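PDB 5MMD: metallo-beta-lactamase 1 from Acinetobacter baumannii, which probably hydrolyses beta-lactam antibiotics to substituted beta-amino acids with the help of zinc, as a class B metallo-beta-lactamase associated with antibiotic resistance. Local coordinates for residues Gly138-Thr141 and Ile142-Val146; Tyr98-Ala101 and Leu102-Glu105; Ile161-Leu164 and Glu165-Gly168. One frame throughout, in Å; residues are numbered along the deposited sequence.

Contact 1: Gly138-Thr141 and Ile142-Val146. With ZN (zinc ion), chain E.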
ATOM      1  N   GLY A 138     -10.264  -0.377  10.660  1.00 15.53           N
ATOM      2  CA  GLY A 138     -10.470  -1.434   9.685  1.00 14.92           C
ATOM      3  C   GLY A 138     -11.221  -0.954   8.462  1.00 14.52           C
ATOM      4  O   GLY A 138     -11.959   0.023   8.559  1.00 14.00           O
ATOM      5  N   GLY A 139     -11.041  -1.650   7.336  1.00 14.83           N
ATOM      6  CA  GLY A 139     -11.739  -1.338   6.084  1.00 15.25           C
ATOM      7  C   GLY A 139     -11.648  -2.528   5.146  1.00 14.99           C
ATOM      8  O   GLY A 139     -12.305  -3.530   5.357  1.00 15.21           O
ATOM      9  N   HIS A 140     -10.801  -2.403   4.134  1.00 13.27           N
ATOM     10  CA  HIS A 140     -10.426  -3.507   3.277  1.00 12.78           C
ATOM     11  C   HIS A 140     -10.048  -4.739   4.112  1.00 14.05           C
ATOM     12  O   HIS A 140     -10.429  -5.862   3.767  1.00 13.50           O
ATOM     13  CB  HIS A 140      -9.280  -3.085   2.400  1.00 12.16           C
ATOM     14  CG  HIS A 140      -8.671  -4.190   1.608  1.00 12.27           C
ATOM     15  ND1 HIS A 140      -9.322  -4.812   0.562  1.00 13.27           N
ATOM     16  CD2 HIS A 140      -7.463  -4.799   1.723  1.00 11.93           C
ATOM     17  CE1 HIS A 140      -8.528  -5.762   0.070  1.00 13.56           C
ATOM     18  NE2 HIS A 140      -7.396  -5.773   0.760  1.00 11.43           N
ATOM     19  N   THR A 141      -9.257  -4.493   5.174  1.00 13.64           N
ATOM     20  CA  THR A 141      -8.848  -5.506   6.136  1.00 14.39           C
ATOM     21  C   THR A 141      -8.720  -4.853   7.509  1.00 15.14           C
ATOM     22  O   THR A 141      -8.707  -3.613   7.649  1.00 16.10           O
ATOM     23  CB  THR A 141      -7.504  -6.195   5.760  1.00 13.44           C
ATOM     24  OG1 THR A 141      -6.454  -5.217   5.618  1.00 11.89           O
ATOM     25  CG2 THR A 141      -7.655  -7.003   4.466  1.00 13.80           C
ATOM     26  N   ILE A 142      -8.578  -5.680   8.534  1.00 15.94           N
ATOM     27  CA  ILE A 142      -8.453  -5.184   9.872  1.00 16.23           C
ATOM     28  C   ILE A 142      -7.115  -4.435  10.030  1.00 16.10           C
ATOM     29  O   ILE A 142      -7.017  -3.565  10.866  1.00 17.14           O
ATOM     30  CB  ILE A 142      -8.547  -6.336  10.910  1.00 18.32           C
ATOM     31  CG1 ILE A 142      -8.567  -5.781  12.340  1.00 20.32           C
ATOM     32  CG2 ILE A 142      -7.395  -7.293  10.737  1.00 18.00           C
ATOM     33  CD1 ILE A 142      -9.748  -4.832  12.669  1.00 20.64           C
ATOM     34  N   ASP A 143      -6.096  -4.769   9.230  1.00 14.46           N
ATOM     35  CA  ASP A 143      -4.755  -4.216   9.488  1.00 14.40           C
ATOM     36  C   ASP A 143      -4.349  -3.092   8.537  1.00 13.89           C
ATOM     37  O   ASP A 143      -3.239  -2.557   8.672  1.00 14.64           O
ATOM     38  CB  ASP A 143      -3.695  -5.321   9.428  1.00 14.88           C
ATOM     39  CG  ASP A 143      -3.675  -6.065   8.079  1.00 13.62           C
ATOM     40  OD1 ASP A 143      -4.737  -6.172   7.452  1.00 12.94           O
ATOM     41  OD2 ASP A 143      -2.600  -6.559   7.654  1.00 12.94           O
ATOM     42  N   ASN A 144      -5.228  -2.712   7.603  1.00 13.49           N
ATOM     43  CA  ASN A 144      -4.771  -1.860   6.495  1.00 12.69           C
ATOM     44  C   ASN A 144      -4.250  -0.517   7.024  1.00 11.92           C
ATOM     45  O   ASN A 144      -4.837   0.106   7.916  1.00 11.15           O
ATOM     46  CB  ASN A 144      -5.822  -1.637   5.381  1.00 12.04           C
ATOM     47  CG  ASN A 144      -7.231  -1.285   5.868  1.00 12.79           C
ATOM     48  OD1 ASN A 144      -8.198  -1.599   5.153  1.00 12.87           O
ATOM     49  ND2 ASN A 144      -7.369  -0.602   6.990  1.00 13.13           N
ATOM     50  N   LEU A 145      -3.100  -0.137   6.475  1.00 11.25           N
ATOM     51  CA  LEU A 145      -2.426   1.132   6.766  1.00 11.70           C
ATOM     52  C   LEU A 145      -2.399   2.052   5.540  1.00 11.01           C
ATOM     53  O   LEU A 145      -2.420   1.579   4.406  1.00 10.20           O
ATOM     54  CB  LEU A 145      -0.968   0.900   7.181  1.00 12.16           C
ATOM     55  CG  LEU A 145      -0.638  -0.073   8.293  1.00 12.37           C
ATOM     56  CD1 LEU A 145       0.892  -0.259   8.484  1.00 13.68           C
ATOM     57  CD2 LEU A 145      -1.276   0.432   9.573  1.00 14.22           C
ATOM     58  N   VAL A 146      -2.301   3.357   5.803  1.00 11.66           N
ATOM     59  CA  VAL A 146      -1.986   4.355   4.772  1.00 10.61           C
ATOM     60  C   VAL A 146      -0.684   5.048   5.060  1.00 11.39           C
ATOM     61  O   VAL A 146      -0.216   5.064   6.199  1.00 12.07           O
ATOM     62  CB  VAL A 146      -3.078   5.419   4.616  1.00 11.06           C
ATOM     63  CG1 VAL A 146      -4.446   4.755   4.354  1.00 10.98           C
ATOM     64  CG2 VAL A 146      -3.143   6.333   5.809  1.00 13.02           C
TER
HETATM   65 ZN    ZN E 403      -5.867  -6.827   0.278  1.00 14.39          ZN
HETATM   66  O   HOH W   1      -5.556  -6.925  -1.496  1.00 15.13           O

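Contact 2: Tyr98-Ala101 and Leu102-Glu105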
ATOM      1  N   TYR A  98       9.384  -3.633   6.806  1.00 16.45           N
ATOM      2  CA  TYR A  98       8.532  -3.161   7.886  1.00 17.54           C
ATOM      3  C   TYR A  98       7.076  -3.581   7.669  1.00 15.67           C
ATOM      4  O   TYR A  98       6.598  -3.638   6.551  1.00 14.32           O
ATOM      5  CB  TYR A  98       8.548  -1.635   8.008  1.00 16.66           C
ATOM      6  CG  TYR A  98       9.879  -1.004   8.268  1.00 18.15           C
ATOM      7  CD1 TYR A  98      10.215  -0.570   9.530  1.00 20.33           C
ATOM      8  CD2 TYR A  98      10.788  -0.795   7.246  1.00 18.55           C
ATOM      9  CE1 TYR A  98      11.448   0.014   9.784  1.00 21.35           C
ATOM     10  CE2 TYR A  98      12.017  -0.203   7.486  1.00 20.43           C
ATOM     11  CZ  TYR A  98      12.326   0.225   8.730  1.00 21.72           C
ATOM     12  OH  TYR A  98      13.558   0.816   8.976  1.00 25.35           O
ATOM     13  N   ALA A  99       6.367  -3.797   8.777  1.00 15.78           N
ATOM     14  CA  ALA A  99       4.924  -3.918   8.770  1.00 15.28           C
ATOM     15  C   ALA A  99       4.418  -3.583  10.152  1.00 16.83           C
ATOM     16  O   ALA A  99       5.207  -3.498  11.085  1.00 17.38           O
ATOM     17  CB  ALA A  99       4.501  -5.312   8.361  1.00 15.44           C
ATOM     18  N   SER A 100       3.121  -3.384  10.318  1.00 15.54           N
ATOM     19  CA  SER A 100       2.600  -3.230  11.677  1.00 16.81           C
ATOM     20  C   SER A 100       2.722  -4.571  12.450  1.00 17.93           C
ATOM     21  O   SER A 100       2.822  -5.640  11.853  1.00 17.49           O
ATOM     22  CB  SER A 100       1.145  -2.782  11.657  1.00 17.96           C
ATOM     23  OG  SER A 100       0.290  -3.838  11.202  1.00 15.76           O
ATOM     24  N   ALA A 101       2.731  -4.502  13.776  1.00 19.54           N
ATOM     25  CA  ALA A 101       2.748  -5.734  14.595  1.00 20.93           C
ATOM     26  C   ALA A 101       1.536  -6.631  14.228  1.00 20.28           C
ATOM     27  O   ALA A 101       1.670  -7.828  14.153  1.00 20.65           O
ATOM     28  CB  ALA A 101       2.728  -5.414  16.028  1.00 22.76           C
ATOM     29  N   LEU A 102       0.387  -6.011  13.971  1.00 20.16           N
ATOM     30  CA  LEU A 102      -0.845  -6.729  13.646  1.00 19.87           C
ATOM     31  C   LEU A 102      -0.704  -7.444  12.288  1.00 18.01           C
ATOM     32  O   LEU A 102      -1.032  -8.630  12.121  1.00 18.08           O
ATOM     33  CB  LEU A 102      -2.031  -5.767  13.605  1.00 19.31           C
ATOM     34  CG  LEU A 102      -3.347  -6.385  13.139  1.00 18.60           C
ATOM     35  CD1 LEU A 102      -3.651  -7.680  13.947  1.00 21.32           C
ATOM     36  CD2 LEU A 102      -4.457  -5.393  13.283  1.00 18.74           C
ATOM     37  N   THR A 103      -0.194  -6.713  11.319  1.00 16.48           N
ATOM     38  CA  THR A 103       0.063  -7.321  10.031  1.00 16.05           C
ATOM     39  C   THR A 103       1.004  -8.538  10.188  1.00 16.78           C
ATOM     40  O   THR A 103       0.738  -9.596   9.632  1.00 16.03           O
ATOM     41  CB  THR A 103       0.651  -6.317   9.067  1.00 15.39           C
ATOM     42  OG1 THR A 103      -0.401  -5.458   8.628  1.00 15.75           O
ATOM     43  CG2 THR A 103       1.281  -7.017   7.867  1.00 15.17           C
ATOM     44  N   ASN A 104       2.080  -8.386  10.970  1.00 17.55           N
ATOM     45  CA  ASN A 104       3.012  -9.495  11.189  1.00 18.26           C
ATOM     46  C   ASN A 104       2.331 -10.677  11.893  1.00 20.39           C
ATOM     47  O   ASN A 104       2.658 -11.825  11.638  1.00 20.00           O
ATOM     48  CB  ASN A 104       4.255  -9.036  11.988  1.00 19.48           C
ATOM     49  CG  ASN A 104       5.464  -8.804  11.086  1.00 19.33           C
ATOM     50  OD1 ASN A 104       5.363  -8.907   9.857  1.00 17.68           O
ATOM     51  ND2 ASN A 104       6.618  -8.488  11.691  1.00 20.60           N
ATOM     52  N   GLU A 105       1.367 -10.403  12.757  1.00 20.87           N
ATOM     53  CA  GLU A 105       0.719 -11.500  13.467  1.00 22.04           C
ATOM     54  C   GLU A 105      -0.139 -12.306  12.511  1.00 21.29           C
ATOM     55  O   GLU A 105      -0.207 -13.537  12.627  1.00 21.77           O
ATOM     56  CB  GLU A 105      -0.119 -10.985  14.619  1.00 23.99           C
ATOM     57  CG  GLU A 105       0.702 -10.593  15.834  1.00 26.85           C
ATOM     58  CD  GLU A 105       1.439 -11.777  16.511  1.00 30.71           C
ATOM     59  OE1 GLU A 105       0.902 -12.914  16.588  1.00 31.03           O
ATOM     60  OE2 GLU A 105       2.585 -11.563  16.984  1.00 32.01           O
TER
HETATM   61  O   HOH W   2       1.347  -3.275   8.075  1.00 12.26           O
HETATM   62  O   HOH W   3       3.590  -8.855  15.417  1.00 22.96           O

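Contact 3: Ile161-Leu164 and Glu165-Gly168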
ATOM      1  N   ILE A 161      -8.249   2.184   0.032  1.00 11.68           N
ATOM      2  CA  ILE A 161      -8.816   3.246  -0.802  1.00 11.52           C
ATOM      3  C   ILE A 161      -9.092   2.693  -2.168  1.00 11.54           C
ATOM      4  O   ILE A 161      -8.233   2.056  -2.765  1.00 11.15           O
ATOM      5  CB  ILE A 161      -7.861   4.510  -0.915  1.00 13.87           C
ATOM      6  CG1 ILE A 161      -7.674   5.179   0.448  1.00 14.52           C
ATOM      7  CG2 ILE A 161      -8.402   5.512  -1.959  1.00 13.94           C
ATOM      8  CD1 ILE A 161      -8.987   5.562   1.149  1.00 15.19           C
ATOM      9  N   ARG A 162     -10.309   2.918  -2.655  1.00 12.25           N
ATOM     10  CA  ARG A 162     -10.720   2.472  -3.976  1.00 13.31           C
ATOM     11  C   ARG A 162     -10.539   3.537  -5.045  1.00 13.41           C
ATOM     12  O   ARG A 162     -10.689   4.730  -4.786  1.00 13.04           O
ATOM     13  CB  ARG A 162     -12.185   2.049  -3.941  1.00 14.98           C
ATOM     14  CG  ARG A 162     -12.434   0.912  -2.938  1.00 14.69           C
ATOM     15  CD  ARG A 162     -11.764  -0.394  -3.380  1.00 14.67           C
ATOM     16  NE  ARG A 162     -12.450  -0.945  -4.559  1.00 16.58           N
ATOM     17  CZ  ARG A 162     -11.989  -1.920  -5.336  1.00 16.20           C
ATOM     18  NH1 ARG A 162     -10.807  -2.510  -5.099  1.00 15.11           N
ATOM     19  NH2 ARG A 162     -12.744  -2.323  -6.344  1.00 18.15           N
ATOM     20  N   SER A 163     -10.243   3.074  -6.257  1.00 13.81           N
ATOM     21  CA  SER A 163     -10.109   3.958  -7.402  1.00 14.49           C
ATOM     22  C   SER A 163     -11.456   4.554  -7.786  1.00 14.98           C
ATOM     23  O   SER A 163     -12.533   3.952  -7.550  1.00 14.42           O
ATOM     24  CB  SER A 163      -9.507   3.206  -8.588  1.00 14.61           C
ATOM     25  OG  SER A 163     -10.466   2.322  -9.102  1.00 15.95           O
ATOM     26  N   LEU A 164     -11.416   5.743  -8.379  1.00 16.14           N
ATOM     27  CA  LEU A 164     -12.652   6.416  -8.744  1.00 17.14           C
ATOM     28  C   LEU A 164     -13.466   5.591  -9.746  1.00 17.28           C
ATOM     29  O   LEU A 164     -14.682   5.775  -9.843  1.00 18.66           O
ATOM     30  CB  LEU A 164     -12.405   7.796  -9.344  1.00 20.18           C
ATOM     31  CG  LEU A 164     -12.439   9.031  -8.450  1.00 21.64           C
ATOM     32  CD1 LEU A 164     -12.432  10.255  -9.408  1.00 23.05           C
ATOM     33  CD2 LEU A 164     -13.623   9.081  -7.505  0.56 21.08           C
ATOM     34  N   GLU A 165     -12.803   4.727 -10.514  1.00 16.59           N
ATOM     35  CA  GLU A 165     -13.507   3.931 -11.535  1.00 18.33           C
ATOM     36  C   GLU A 165     -14.250   2.709 -10.952  1.00 17.66           C
ATOM     37  O   GLU A 165     -15.015   2.033 -11.652  1.00 19.72           O
ATOM     38  CB  GLU A 165     -12.516   3.455 -12.616  1.00 18.80           C
ATOM     39  CG  GLU A 165     -11.930   4.581 -13.451  1.00 19.88           C
ATOM     40  CD  GLU A 165     -10.891   5.463 -12.700  1.00 19.56           C
ATOM     41  OE1 GLU A 165     -10.167   4.966 -11.795  1.00 17.31           O
ATOM     42  OE2 GLU A 165     -10.813   6.665 -13.059  1.00 21.64           O
ATOM     43  N   SER A 166     -14.041   2.461  -9.671  1.00 16.29           N
ATOM     44  CA  SER A 166     -14.638   1.326  -8.987  1.00 16.27           C
ATOM     45  C   SER A 166     -15.994   1.699  -8.435  1.00 16.59           C
ATOM     46  O   SER A 166     -16.123   2.715  -7.761  1.00 16.49           O
ATOM     47  CB  SER A 166     -13.735   0.859  -7.851  1.00 15.87           C
ATOM     48  OG  SER A 166     -12.496   0.386  -8.344  1.00 17.74           O
ATOM     49  N   SER A 167     -17.011   0.908  -8.750  1.00 16.91           N
ATOM     50  CA  SER A 167     -18.342   1.101  -8.205  1.00 18.06           C
ATOM     51  C   SER A 167     -18.521   0.436  -6.833  1.00 17.54           C
ATOM     52  O   SER A 167     -19.552   0.603  -6.185  1.00 19.04           O
ATOM     53  CB  SER A 167     -19.402   0.502  -9.160  1.00 19.87           C
ATOM     54  OG  SER A 167     -19.234  -0.913  -9.109  1.00 19.04           O
ATOM     55  N   GLY A 168     -17.572  -0.400  -6.442  1.00 16.15           N
ATOM     56  CA  GLY A 168     -17.681  -1.095  -5.182  1.00 17.77           C
ATOM     57  C   GLY A 168     -16.341  -1.330  -4.516  1.00 16.12           C
ATOM     58  O   GLY A 168     -15.296  -0.823  -4.954  1.00 15.40           O
TER
HETATM   59  O   HOH W   4      -9.063   6.505  -9.762  1.00 12.97           O

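Contact 1: Gly138-Thr141 and Ile142-Val146
The loop that delivers the third histidine of the tri-histidine zinc site folds back on itself here, with Thr141 and Asn144 meeting across the bend. Asn144 turns its amide over the backbone of the preceding residues, and its OD1 accepts a hydrogen bond from Thr141 N at 3.1 Å. The bond is nearly straight, 168° at the hydrogen, yet the N-H arrives well above the carbonyl plane and not on a lone pair. The same OD1 lies 3.3 Å from His140 CB, so the amide oxygen packs directly behind the metal-binding side chain.

His140 itself extends away from this bend. Its CG stands anti to the backbone N (chi1 172°), which carries the imidazole out to the metal, where NE2 binds zinc at 1.9 Å. His78 and His80 are the other two protein ligands, and water 1 sits on the metal at 1.8 Å. This is the three-histidine half of the dinuclear centre of class B1 metallo-beta-lactamases; Asp82, Cys159 and His201 hold the second zinc.

The hydroxyl of Thr141 is taken up separately, by Asp143. Thr141 OG1 donates to Asp143 OD1 over 2.7 Å, reaching the syn side of the buried carboxylate well out of its plane. A chi1 of 57° sets OG1 between the backbone N and the carbonyl carbon, facing the acid two residues on. The other oxygen, Asp143 OD2, is hydrogen-bonded to Thr103 of helix 101-109 and more weakly to Ser79 N.

Contact 2: Tyr98-Ala101 and Leu102-Glu105
Ser100 and Thr103 are joined by a capping bond where strand 97-100 runs straight into helix 101-109. Ser100 OG accepts from Thr103 N at 2.9 Å, with 163° at the hydrogen, supplying a first-turn amide with the acceptor that the helix itself lacks. With chi1 at 71°, OG lies between the backbone N and the carbonyl carbon and reaches over the helix start.

Main-chain bonds take up the next two amides. Asn104 N donates to Ser100 O at 3.0 Å, and Glu105 N donates to Ala101 O at 2.9 Å, the latter more bent at 138°.

Two waters extend the polar network. Water 2 accepts from Ser100 N and donates to Thr103 OG1, which also hydrogen-bonds Asp143; water 3 lies between Ala101 O and Glu105 OE2, its bond to Glu105 OE2 a long 3.3 Å. Beyond the helix, Asn104 OD1 accepts from Ala115 N.

Nonpolar contact is slight: the methyl Thr103 CG2 packs against Ala99 CB at 3.7 Å.

A serine N-cap of this kind starts the helix of a beta-alpha-beta unit, here the one that continues into strand 117-119.

Contact 3: Ile161-Leu164 and Glu165-Gly168
Ser163 and Ser166, the first and last residues of a tight turn, are joined twice. Ser166 N donates to Ser163 O at 3.0 Å, 159° at the hydrogen, with the donor above the carbonyl plane and not on a lone pair. Their side chains add a second link: the two hydroxyl oxygens, Ser163 OG and Ser166 OG, lie 2.9 Å apart in a hydrogen bond that either could donate.

The amide of Leu164, inside the turn, is served by solvent. Water 4 accepts from Leu164 N at 2.8 Å and donates to Glu165 OE1 at 2.8 Å. The Glu165 chain, bent at chi2 (73°), curls back so that its carboxylate can share this water.

Arg162 is the donor to the carbonyl of Gly168. Its NE donates to Gly168 O at 2.9 Å, in the carbonyl plane and on a lone pair; NH2 adds a longer, weak bond of 3.3 Å to the same oxygen. That oxygen sits at the guanidinium edge, while Ser166 OG lies over one face. Bends at chi2 and chi3 fold the arginine alongside the loop to make this grip.

Elsewhere, Arg162 N donates to Thr213 OG1, and Ser166 O pairs with His212 NE2, both on helix 208-223. The bond from Ser166 N to Ser163 O closes a type I beta turn, set in the surface loop between strand 154-158 and helix 180-190.

Taken from the N terminus, the three contacts come in series, none nested in or crossing another, and each closes a short local bend. Contact 2 turns strand 97-100 of the seven-stranded sheet into its helix. Contact 1 then closes the loop between strands 131-134 and 146-149 of the five-stranded sheet. These two touch: Leu102 packs on Asp143, and Leu145 on Ser100, bringing the two halves of the alpha-beta/beta-alpha sandwich together next to the zinc site. Contact 3 follows strand 154-158, beside helix 208-223. It approaches contact 1 to about 5 Å between nearest atoms without touching, and lies across the chain's centre from contact 2.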